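Local coordinates for mandelate racemase/muconate lactonizing enzyme (Roseovarius nubinhibens, PDB 2QDD), which is of unknown specific function but, as a magnesium-binding member of the enolase superfamily, probably catalyses a reaction begun by proton abstraction next to a carboxylate, at residues T47-G52 / V355-E360; P122-Q125 / A131-P134; M291-V296 / L307-S312; L301-A306 / L323-L328. One frame throughout, in Å; residues are numbered along the deposited sequence.

Helix 300-311 ties the four contacts together. Interactions 3 and 4 use its two halves, their centres about 11 Å apart, and their segments alternate along the chain; one half packs on barrel strand 290-293, the other bonds to the loop 323-328. Interaction 2, a short-range contact that closes before these two open, touches the same helix through Trp124 and His308. Interaction 1 spans 303 residues and encloses the others in sequence; its centre lies about 14 Å from that of interaction 4, which it meets where Glu51 OE1 reaches Ala302 N. The antiparallel sheet of the N-terminal domain is thereby joined to the barrel that holds the magnesium-binding residues at or just beyond the ends of its strands.

Interaction 1 (T47-G52 / V355-E360); sequences TGWGEG and VIPDPE
Trp49 of the edge strand 47-52 turns its indole against Pro357, whose pyrrolidine ring lies over one face of it. With CG anti to the carbonyl carbon (chi1 -68°), the indole swings to the side of the backbone N and lies against the loop 355-360. At the root of the side chain, Trp49 CB already has Pro357 CD 4.1 Å away. The ring begins with the closest approach, Trp49 CG to Pro357 CD at 3.5 Å. That same methylene stands 3.5 Å from the centroid of the five-membered ring and 10° off its normal, a CH-pi contact almost straight over the face. Further in, Trp49 CD2 meets Pro357 CG at 3.6 Å, and CE3 meets the same CG at 3.8 Å. At the far side of the six-membered ring, Trp49 CZ2 comes 4.0 Å from Pro357 O and, more loosely, 4.4 Å from Pro359 CG, which approaches obliquely. With an alanine here, the Pro357 methylenes would probably lose the surface they lie on, and a gap would open between strand and loop. Leu362 also packs on both Trp49 and Pro357, and the backbone N of Trp49 donates to Asp113 OD2 on helix 101-119. The loop belongs to the chain that returns from the barrel to strand 367-370 of the antiparallel sheet, so the pair joins that returning chain to the strand at the other edge of the sheet. Because the Pro357 CD hydrogens are polarised by the neighbouring amide nitrogen, their place above the electron-rich indole probably adds a weak electrostatic attraction to the apolar burial.

Interaction 2 (P122-Q125 / A131-P134); sequences PLWQ and AATP
An inverse gamma turn centred on Ala132 lays its leading peptide, Ala131 to Ala132, over one face of the Trp124 indole. The turn is marked by a weak backbone bond from Thr133 N to Ala131 O, 2.9 Å long. The peptide rides mainly above the six-membered ring, with Ala131 O 3.5 Å from Trp124 CE3 and Ala132 N 3.8 Å from CZ2; the preceding nitrogen, Ala131 N, comes 3.4 Å from CZ3. The Ala132 methyl serves the other end of the indole, where CB lies 3.8 Å from Trp124 NE1; it sits 29° off the normal of the five-membered ring, an off-centre CH-pi contact. Trp124 CG is placed between its own backbone N and carbonyl carbon (chi1 60°), which folds the indole back along the helix start. Its second face is thus covered from within the segment by Pro122 CG, 3.3 Å above the plane, and by Gln125 CB. Pro122 is the N-cap residue, and its O accepts from Gln125 N at 3.0 Å. The indole is therefore sandwiched between a proline ring and a peptide plane, while NE1 makes a weak hydrogen bond to Pro348 O. The contact lies where helix 123-126, following helix 101-119, gives way to the first barrel strand, 135-141; the His308 ring of helix 300-311 meets Trp124, and Ser349, in the loop beyond strand 344-345, packs on both Trp124 and Ala132.

Interaction 3 (M291-V296 / L307-S312); sequences MHIEDV and LHLAAS
A strand and the helix that follows it, one beta-alpha unit of the barrel, meet where Ile293 at the end of strand 290-293 packs on Leu309 and Ala310 of helix 300-311. Ile293 points its CB at the helix, 4.0 Å from Ala310 CB, and its backbone O lies 3.8 Å from the same methyl. The two branches then share the work. CG2, anti to the backbone N because CG1 lies beside it (chi1 -57°), reaches 3.8 Å from Leu309 CD2 and also faces the backbone at Ala310 N. The longer branch runs to CD1, which comes 4.1 Å from Leu309 CG. The Ile293 and Leu309 side chains cross at about a right angle. Cut back to an alanine, this position would probably leave Leu309 CD2 without its neighbouring methyl and open a gap between strand and helix. The small Ala310 lets the backbones approach, with Ile293 CA and Ala310 CA 5.3 Å apart. The Ile293 side chain is about 10 Å from that of Asp243, a magnesium ligand of this protein. Around the contact, Ile266 of the adjacent parallel strand 263-266 touches Ile293, and helix 274-287 supplies Ala277 against Leu309 and Arg281 against both Ile293 and Leu309.

Interaction 4 (L301-A306 / L323-L328); sequences LADTAA and LGHAHL
The imidazole of His325 turns an edge to the carboxylate of Asp303, the two planes 52° apart. Asp303 OD2 lies at the edge by ND1, near the ring plane though tilted somewhat from it, and Asp303 CB stands in plane at the same edge. Three hydrogen bonds grip the carboxylate. His325 ND1 donates to Asp303 OD2 over 2.8 Å, bent to 137°, reaching the anti side of the oxygen somewhat out of the carboxylate plane. His325 N, also 2.8 Å from Asp303 OD2, uses the syn lone pair. The other oxygen, Asp303 OD1, accepts from Gly324 N at 2.9 Å, on the syn side but well tilted from the plane. His325 CG sits between its backbone N and carbonyl carbon (chi1 70°), folding the ring back so that ND1 and N converge on one oxygen. This His-carboxylate pair is buried at Asp303, whose negative charge is probably eased by the two successive backbone N-H groups as well as by the ring. The three bonds join the loop at Gly324 and His325 to helix 300-311. There Leu323 packs on Leu307 of that helix and on Ile137 of strand 135-141, while His325 touches Ala300 and, from the loop before strand 344-345, Arg339.

Interaction 1 (T47-G52 / V355-E360)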
loop_
_atom_site.group_PDB
_atom_site.type_symbol
_atom_site.label_atom_id
_atom_site.label_comp_id
_atom_site.label_asym_id
_atom_site.label_seq_id
_atom_site.Cartn_x
_atom_site.Cartn_y
_atom_site.Cartn_z
ATOM N N THR A 47 22.417 -10.640 -46.634
ATOM C CA THR A 47 21.121 -10.016 -46.827
ATOM C C THR A 47 20.130 -10.624 -45.820
ATOM O O THR A 47 20.071 -11.847 -45.660
ATOM C CB THR A 47 20.653 -10.237 -48.295
ATOM O OG1 THR A 47 21.409 -9.386 -49.170
ATOM C CG2 THR A 47 19.167 -9.969 -48.477
ATOM N N GLY A 48 19.375 -9.766 -45.130
ATOM C CA GLY A 48 18.346 -10.215 -44.185
ATOM C C GLY A 48 16.949 -9.799 -44.600
ATOM O O GLY A 48 16.769 -8.770 -45.252
ATOM N N TRP A 49 15.960 -10.605 -44.225
ATOM C CA TRP A 49 14.559 -10.270 -44.459
ATOM C C TRP A 49 13.750 -10.139 -43.171
ATOM O O TRP A 49 13.925 -10.920 -42.233
ATOM C CB TRP A 49 13.909 -11.293 -45.383
ATOM C CG TRP A 49 14.432 -11.242 -46.789
ATOM C CD1 TRP A 49 15.585 -11.811 -47.258
ATOM C CD2 TRP A 49 13.821 -10.592 -47.912
ATOM N NE1 TRP A 49 15.727 -11.557 -48.599
ATOM C CE2 TRP A 49 14.657 -10.814 -49.028
ATOM C CE3 TRP A 49 12.642 -9.854 -48.086
ATOM C CZ2 TRP A 49 14.354 -10.324 -50.303
ATOM C CZ3 TRP A 49 12.343 -9.362 -49.354
ATOM C CH2 TRP A 49 13.197 -9.601 -50.444
ATOM N N GLY A 50 12.875 -9.133 -43.139
ATOM C CA GLY A 50 11.864 -8.998 -42.088
ATOM C C GLY A 50 10.461 -8.787 -42.633
ATOM O O GLY A 50 10.293 -8.314 -43.759
ATOM N N GLU A 51 9.458 -9.145 -41.829
ATOM C CA GLU A 51 8.053 -8.906 -42.150
ATOM C C GLU A 51 7.330 -8.138 -41.044
ATOM O O GLU A 51 7.414 -8.496 -39.870
ATOM C CB GLU A 51 7.324 -10.228 -42.407
ATOM C CG GLU A 51 5.852 -10.044 -42.807
ATOM C CD GLU A 51 5.125 -11.350 -43.041
ATOM O OE1 GLU A 51 5.730 -12.422 -42.823
ATOM O OE2 GLU A 51 3.941 -11.300 -43.440
ATOM N N GLY A 52 6.609 -7.090 -41.427
ATOM C CA GLY A 52 5.610 -6.493 -40.548
ATOM C C GLY A 52 4.224 -6.585 -41.154
ATOM O O GLY A 52 3.946 -5.976 -42.192
ATOM N N VAL A 355 14.592 -18.515 -43.790
ATOM C CA VAL A 355 13.621 -18.336 -44.869
ATOM C C VAL A 355 14.027 -17.192 -45.799
ATOM O O VAL A 355 14.237 -16.067 -45.353
ATOM C CB VAL A 355 12.124 -18.270 -44.369
ATOM C CG1 VAL A 355 12.013 -17.833 -42.918
ATOM C CG2 VAL A 355 11.239 -17.426 -45.284
ATOM N N ILE A 356 14.172 -17.517 -47.087
ATOM C CA ILE A 356 14.618 -16.567 -48.115
ATOM C C ILE A 356 13.503 -16.374 -49.146
ATOM O O ILE A 356 13.235 -17.274 -49.946
ATOM C CB ILE A 356 15.916 -17.047 -48.827
ATOM C CG1 ILE A 356 17.034 -17.317 -47.811
ATOM C CG2 ILE A 356 16.382 -16.020 -49.857
ATOM C CD1 ILE A 356 17.924 -18.500 -48.165
ATOM N N PRO A 357 12.835 -15.205 -49.113
ATOM C CA PRO A 357 11.867 -14.814 -50.139
ATOM C C PRO A 357 12.507 -14.596 -51.508
ATOM O O PRO A 357 13.610 -14.050 -51.607
ATOM C CB PRO A 357 11.299 -13.493 -49.604
ATOM C CG PRO A 357 11.639 -13.478 -48.157
ATOM C CD PRO A 357 12.942 -14.187 -48.058
ATOM N N ASP A 358 11.812 -15.037 -52.550
ATOM C CA ASP A 358 12.185 -14.702 -53.921
ATOM C C ASP A 358 11.435 -13.444 -54.365
ATOM O O ASP A 358 10.201 -13.442 -54.389
ATOM C CB ASP A 358 11.878 -15.879 -54.857
ATOM C CG ASP A 358 12.350 -15.639 -56.282
ATOM O OD1 ASP A 358 11.526 -15.799 -57.204
ATOM O OD2 ASP A 358 13.540 -15.295 -56.480
ATOM N N PRO A 359 12.180 -12.372 -54.711
ATOM C CA PRO A 359 11.617 -11.064 -55.078
ATOM C C PRO A 359 10.714 -11.079 -56.318
ATOM O O PRO A 359 9.895 -10.172 -56.491
ATOM C CB PRO A 359 12.860 -10.204 -55.341
ATOM C CG PRO A 359 13.970 -10.899 -54.641
ATOM C CD PRO A 359 13.653 -12.354 -54.752
ATOM N N GLU A 360 10.859 -12.101 -57.160
ATOM C CA GLU A 360 9.978 -12.302 -58.313
ATOM C C GLU A 360 8.580 -12.796 -57.936
ATOM O O GLU A 360 7.640 -12.668 -58.724
ATOM C CB GLU A 360 10.622 -13.256 -59.325
ATOM C CG GLU A 360 11.324 -12.559 -60.490
ATOM C CD GLU A 360 12.446 -11.632 -60.042
ATOM O OE1 GLU A 360 13.440 -12.128 -59.466
ATOM O OE2 GLU A 360 12.329 -10.407 -60.267
#

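Interaction 2 (P122-Q125 / A131-P134)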
loop_
_atom_site.group_PDB
_atom_site.type_symbol
_atom_site.label_atom_id
_atom_site.label_comp_id
_atom_site.label_asym_id
_atom_site.label_seq_id
_atom_site.Cartn_x
_atom_site.Cartn_y
_atom_site.Cartn_z
ATOM N N PRO A 122 21.435 -20.682 -36.310
ATOM C CA PRO A 122 20.004 -20.423 -36.366
ATOM C C PRO A 122 19.556 -19.504 -35.236
ATOM O O PRO A 122 20.184 -19.481 -34.176
ATOM C CB PRO A 122 19.392 -21.815 -36.198
ATOM C CG PRO A 122 20.428 -22.600 -35.506
ATOM C CD PRO A 122 21.727 -22.095 -36.004
ATOM N N LEU A 123 18.481 -18.758 -35.470
ATOM C CA LEU A 123 18.006 -17.769 -34.506
ATOM C C LEU A 123 17.680 -18.360 -33.134
ATOM O O LEU A 123 17.986 -17.741 -32.122
ATOM C CB LEU A 123 16.826 -16.978 -35.069
ATOM C CG LEU A 123 17.052 -15.519 -35.478
ATOM C CD1 LEU A 123 18.300 -15.342 -36.308
ATOM C CD2 LEU A 123 15.850 -14.998 -36.241
ATOM N N TRP A 124 17.116 -19.570 -33.104
ATOM C CA TRP A 124 16.816 -20.262 -31.841
ATOM C C TRP A 124 18.037 -20.539 -30.964
ATOM O O TRP A 124 17.916 -20.608 -29.738
ATOM C CB TRP A 124 15.983 -21.539 -32.053
ATOM C CG TRP A 124 16.634 -22.577 -32.927
ATOM C CD1 TRP A 124 16.388 -22.796 -34.253
ATOM C CD2 TRP A 124 17.629 -23.538 -32.540
ATOM N NE1 TRP A 124 17.165 -23.827 -34.715
ATOM C CE2 TRP A 124 17.940 -24.297 -33.688
ATOM C CE3 TRP A 124 18.291 -23.826 -31.342
ATOM C CZ2 TRP A 124 18.888 -25.326 -33.672
ATOM C CZ3 TRP A 124 19.241 -24.842 -31.332
ATOM C CH2 TRP A 124 19.520 -25.586 -32.489
ATOM N N GLN A 125 19.202 -20.691 -31.592
ATOM C CA GLN A 125 20.459 -20.873 -30.867
ATOM C C GLN A 125 21.043 -19.561 -30.357
ATOM O O GLN A 125 21.595 -19.506 -29.251
ATOM C CB GLN A 125 21.482 -21.611 -31.726
ATOM C CG GLN A 125 22.725 -22.034 -30.962
ATOM C CD GLN A 125 23.314 -23.337 -31.462
ATOM O OE1 GLN A 125 23.548 -24.263 -30.685
ATOM N NE2 GLN A 125 23.559 -23.415 -32.763
ATOM N N ALA A 131 17.908 -26.760 -28.798
ATOM C CA ALA A 131 17.418 -27.580 -29.894
ATOM C C ALA A 131 16.352 -26.816 -30.666
ATOM O O ALA A 131 15.733 -25.897 -30.130
ATOM C CB ALA A 131 16.851 -28.894 -29.363
ATOM N N ALA A 132 16.136 -27.208 -31.921
ATOM C CA ALA A 132 14.953 -26.809 -32.674
ATOM C C ALA A 132 13.721 -27.547 -32.157
ATOM O O ALA A 132 13.228 -28.487 -32.792
ATOM C CB ALA A 132 15.159 -27.065 -34.166
ATOM N N THR A 133 13.237 -27.114 -30.994
ATOM C CA THR A 133 12.141 -27.773 -30.291
ATOM C C THR A 133 10.847 -27.595 -31.086
ATOM O O THR A 133 10.509 -26.473 -31.464
ATOM C CB THR A 133 11.986 -27.210 -28.855
ATOM O OG1 THR A 133 13.200 -27.431 -28.126
ATOM C CG2 THR A 133 10.844 -27.883 -28.111
ATOM N N PRO A 134 10.152 -28.711 -31.381
ATOM C CA PRO A 134 8.809 -28.658 -31.956
ATOM C C PRO A 134 7.792 -28.016 -31.010
ATOM O O PRO A 134 7.642 -28.444 -29.865
ATOM C CB PRO A 134 8.472 -30.131 -32.219
ATOM C CG PRO A 134 9.372 -30.904 -31.321
ATOM C CD PRO A 134 10.624 -30.098 -31.210
#

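Interaction 3 (M291-V296 / L307-S312)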
loop_
_atom_site.group_PDB
_atom_site.type_symbol
_atom_site.label_atom_id
_atom_site.label_comp_id
_atom_site.label_asym_id
_atom_site.label_seq_id
_atom_site.Cartn_x
_atom_site.Cartn_y
_atom_site.Cartn_z
ATOM N N MET A 291 3.724 -18.450 -21.335
ATOM C CA MET A 291 3.781 -17.499 -22.448
ATOM C C MET A 291 3.402 -18.122 -23.790
ATOM O O MET A 291 3.909 -19.181 -24.136
ATOM C CB MET A 291 5.166 -16.838 -22.529
ATOM C CG MET A 291 5.509 -15.922 -21.349
ATOM S SD MET A 291 7.190 -15.276 -21.360
ATOM C CE MET A 291 8.130 -16.609 -20.633
ATOM N N HIS A 292 2.500 -17.470 -24.530
ATOM C CA HIS A 292 2.288 -17.769 -25.954
ATOM C C HIS A 292 3.188 -16.852 -26.768
ATOM O O HIS A 292 3.168 -15.641 -26.583
ATOM C CB HIS A 292 0.838 -17.524 -26.385
ATOM C CG HIS A 292 -0.159 -18.427 -25.733
ATOM N ND1 HIS A 292 -0.427 -19.698 -26.189
ATOM C CD2 HIS A 292 -0.977 -18.231 -24.674
ATOM C CE1 HIS A 292 -1.354 -20.253 -25.431
ATOM N NE2 HIS A 292 -1.704 -19.383 -24.502
ATOM N N ILE A 293 3.991 -17.427 -27.654
ATOM C CA ILE A 293 4.897 -16.634 -28.482
ATOM C C ILE A 293 4.622 -16.873 -29.966
ATOM O O ILE A 293 4.837 -17.968 -30.490
ATOM C CB ILE A 293 6.388 -16.859 -28.118
ATOM C CG1 ILE A 293 6.635 -16.537 -26.630
ATOM C CG2 ILE A 293 7.282 -16.031 -29.025
ATOM C CD1 ILE A 293 8.072 -16.687 -26.160
ATOM N N GLU A 294 4.140 -15.820 -30.619
ATOM C CA GLU A 294 3.567 -15.860 -31.963
ATOM C C GLU A 294 3.678 -14.444 -32.524
ATOM O O GLU A 294 4.116 -13.547 -31.819
ATOM C CB GLU A 294 2.102 -16.283 -31.893
ATOM C CG GLU A 294 1.227 -15.397 -31.005
ATOM C CD GLU A 294 -0.051 -16.089 -30.585
ATOM O OE1 GLU A 294 0.027 -17.211 -30.035
ATOM O OE2 GLU A 294 -1.139 -15.515 -30.812
ATOM N N ASP A 295 3.298 -14.223 -33.777
ATOM C CA ASP A 295 3.131 -12.846 -34.221
ATOM C C ASP A 295 1.678 -12.480 -34.493
ATOM O O ASP A 295 0.781 -13.323 -34.380
ATOM C CB ASP A 295 4.079 -12.475 -35.375
ATOM C CG ASP A 295 4.520 -10.997 -35.333
ATOM O OD1 ASP A 295 5.368 -10.583 -36.155
ATOM O OD2 ASP A 295 4.008 -10.238 -34.480
ATOM N N VAL A 296 1.462 -11.210 -34.827
ATOM C CA VAL A 296 0.143 -10.584 -34.905
ATOM C C VAL A 296 -0.598 -11.081 -36.149
ATOM O O VAL A 296 -1.817 -11.257 -36.132
ATOM C CB VAL A 296 0.290 -9.033 -34.930
ATOM C CG1 VAL A 296 -1.047 -8.344 -35.110
ATOM C CG2 VAL A 296 0.955 -8.545 -33.655
ATOM N N LEU A 307 8.580 -18.175 -33.838
ATOM C CA LEU A 307 8.738 -19.586 -33.475
ATOM C C LEU A 307 10.157 -19.951 -33.054
ATOM O O LEU A 307 10.352 -20.879 -32.275
ATOM C CB LEU A 307 8.259 -20.513 -34.594
ATOM C CG LEU A 307 7.658 -21.824 -34.077
ATOM C CD1 LEU A 307 6.144 -21.787 -34.107
ATOM C CD2 LEU A 307 8.180 -23.002 -34.857
ATOM N N HIS A 308 11.139 -19.212 -33.562
ATOM C CA HIS A 308 12.507 -19.260 -33.048
ATOM C C HIS A 308 12.591 -18.850 -31.572
ATOM O O HIS A 308 13.342 -19.455 -30.798
ATOM C CB HIS A 308 13.429 -18.359 -33.883
ATOM C CG HIS A 308 13.933 -18.997 -35.142
ATOM N ND1 HIS A 308 14.849 -20.025 -35.144
ATOM C CD2 HIS A 308 13.673 -18.726 -36.444
ATOM C CE1 HIS A 308 15.119 -20.371 -36.390
ATOM N NE2 HIS A 308 14.418 -19.599 -37.198
ATOM N N LEU A 309 11.830 -17.815 -31.197
ATOM C CA LEU A 309 11.724 -17.387 -29.799
ATOM C C LEU A 309 10.946 -18.395 -28.956
ATOM O O LEU A 309 11.364 -18.728 -27.851
ATOM C CB LEU A 309 11.099 -15.988 -29.692
ATOM C CG LEU A 309 11.270 -15.258 -28.351
ATOM C CD1 LEU A 309 12.720 -14.924 -28.057
ATOM C CD2 LEU A 309 10.431 -13.999 -28.316
ATOM N N ALA A 310 9.822 -18.871 -29.491
ATOM C CA ALA A 310 9.029 -19.933 -28.863
ATOM C C ALA A 310 9.828 -21.208 -28.534
ATOM O O ALA A 310 9.711 -21.743 -27.430
ATOM C CB ALA A 310 7.813 -20.265 -29.722
ATOM N N ALA A 311 10.648 -21.667 -29.478
ATOM C CA ALA A 311 11.413 -22.913 -29.324
ATOM C C ALA A 311 12.549 -22.792 -28.320
ATOM O O ALA A 311 12.869 -23.752 -27.622
ATOM C CB ALA A 311 11.949 -23.376 -30.665
ATOM N N SER A 312 13.150 -21.606 -28.247
ATOM C CA SER A 312 14.246 -21.331 -27.315
ATOM C C SER A 312 13.766 -21.052 -25.884
ATOM O O SER A 312 14.578 -20.884 -24.973
ATOM C CB SER A 312 15.071 -20.152 -27.831
ATOM O OG SER A 312 14.269 -18.987 -27.923
#

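Interaction 4 (L301-A306 / L323-L328)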
loop_
_atom_site.group_PDB
_atom_site.type_symbol
_atom_site.label_atom_id
_atom_site.label_comp_id
_atom_site.label_asym_id
_atom_site.label_seq_id
_atom_site.Cartn_x
_atom_site.Cartn_y
_atom_site.Cartn_z
ATOM N N LEU A 301 7.005 -16.017 -42.853
ATOM C CA LEU A 301 8.220 -15.270 -42.541
ATOM C C LEU A 301 8.209 -14.703 -41.106
ATOM O O LEU A 301 9.109 -15.000 -40.316
ATOM C CB LEU A 301 8.486 -14.177 -43.593
ATOM C CG LEU A 301 9.790 -13.367 -43.512
ATOM C CD1 LEU A 301 10.998 -14.244 -43.427
ATOM C CD2 LEU A 301 9.963 -12.401 -44.650
ATOM N N ALA A 302 7.186 -13.913 -40.780
ATOM C CA ALA A 302 6.910 -13.492 -39.397
ATOM C C ALA A 302 6.671 -14.656 -38.423
ATOM O O ALA A 302 7.168 -14.630 -37.297
ATOM C CB ALA A 302 5.729 -12.517 -39.361
ATOM N N ASP A 303 5.920 -15.667 -38.867
ATOM C CA ASP A 303 5.627 -16.862 -38.067
ATOM C C ASP A 303 6.871 -17.634 -37.639
ATOM O O ASP A 303 6.916 -18.155 -36.527
ATOM C CB ASP A 303 4.692 -17.796 -38.825
ATOM C CG ASP A 303 3.282 -17.263 -38.910
ATOM O OD1 ASP A 303 2.870 -16.501 -38.006
ATOM O OD2 ASP A 303 2.577 -17.610 -39.884
ATOM N N THR A 304 7.870 -17.685 -38.522
ATOM C CA THR A 304 9.141 -18.371 -38.269
ATOM C C THR A 304 9.998 -17.617 -37.272
ATOM O O THR A 304 10.605 -18.229 -36.391
ATOM C CB THR A 304 9.928 -18.583 -39.583
ATOM O OG1 THR A 304 9.116 -19.336 -40.489
ATOM C CG2 THR A 304 11.228 -19.327 -39.355
ATOM N N ALA A 305 10.038 -16.293 -37.416
ATOM C CA ALA A 305 10.749 -15.405 -36.489
ATOM C C ALA A 305 10.337 -15.595 -35.031
ATOM O O ALA A 305 11.184 -15.740 -34.148
ATOM C CB ALA A 305 10.559 -13.962 -36.909
ATOM N N ALA A 306 9.030 -15.617 -34.797
ATOM C CA ALA A 306 8.482 -15.772 -33.456
ATOM C C ALA A 306 8.601 -17.201 -32.930
ATOM O O ALA A 306 8.717 -17.411 -31.722
ATOM C CB ALA A 306 7.046 -15.315 -33.435
ATOM N N LEU A 323 -0.062 -19.850 -35.715
ATOM C CA LEU A 323 0.559 -19.578 -37.008
ATOM C C LEU A 323 -0.362 -18.717 -37.863
ATOM O O LEU A 323 -1.472 -19.131 -38.210
ATOM C CB LEU A 323 0.901 -20.887 -37.728
ATOM C CG LEU A 323 2.302 -21.511 -37.628
ATOM C CD1 LEU A 323 3.091 -21.115 -36.382
ATOM C CD2 LEU A 323 2.212 -23.027 -37.765
ATOM N N GLY A 324 0.105 -17.510 -38.176
ATOM C CA GLY A 324 -0.631 -16.563 -39.018
ATOM C C GLY A 324 -0.979 -17.083 -40.402
ATOM O O GLY A 324 -2.104 -16.886 -40.877
ATOM N N HIS A 325 -0.022 -17.770 -41.030
ATOM C CA HIS A 325 -0.124 -18.170 -42.434
ATOM C C HIS A 325 -1.172 -19.253 -42.694
ATOM O O HIS A 325 -1.622 -19.426 -43.828
ATOM C CB HIS A 325 1.245 -18.565 -43.002
ATOM C CG HIS A 325 1.794 -19.845 -42.452
ATOM N ND1 HIS A 325 2.754 -19.877 -41.463
ATOM C CD2 HIS A 325 1.534 -21.137 -42.765
ATOM C CE1 HIS A 325 3.053 -21.133 -41.183
ATOM N NE2 HIS A 325 2.324 -21.918 -41.958
ATOM N N ALA A 326 -1.565 -19.955 -41.634
ATOM C CA ALA A 326 -2.681 -20.899 -41.666
ATOM C C ALA A 326 -4.027 -20.264 -42.023
ATOM O O ALA A 326 -4.948 -20.958 -42.465
ATOM C CB ALA A 326 -2.779 -21.640 -40.340
ATOM N N HIS A 327 -4.137 -18.952 -41.834
ATOM C CA HIS A 327 -5.393 -18.248 -42.065
ATOM C C HIS A 327 -5.413 -17.496 -43.394
ATOM O O HIS A 327 -6.424 -16.896 -43.754
ATOM C CB HIS A 327 -5.711 -17.329 -40.881
ATOM C CG HIS A 327 -5.984 -18.074 -39.613
ATOM N ND1 HIS A 327 -7.261 -18.341 -39.168
ATOM C CD2 HIS A 327 -5.146 -18.641 -38.712
ATOM C CE1 HIS A 327 -7.198 -19.029 -38.041
ATOM N NE2 HIS A 327 -5.926 -19.228 -37.745
ATOM N N LEU A 328 -4.296 -17.549 -44.117
ATOM C CA LEU A 328 -4.173 -16.951 -45.447
ATOM C C LEU A 328 -4.558 -17.930 -46.557
ATOM O O LEU A 328 -4.337 -19.140 -46.437
ATOM C CB LEU A 328 -2.741 -16.466 -45.690
ATOM C CG LEU A 328 -2.085 -15.477 -44.726
ATOM C CD1 LEU A 328 -0.621 -15.288 -45.116
ATOM C CD2 LEU A 328 -2.826 -14.139 -44.687
#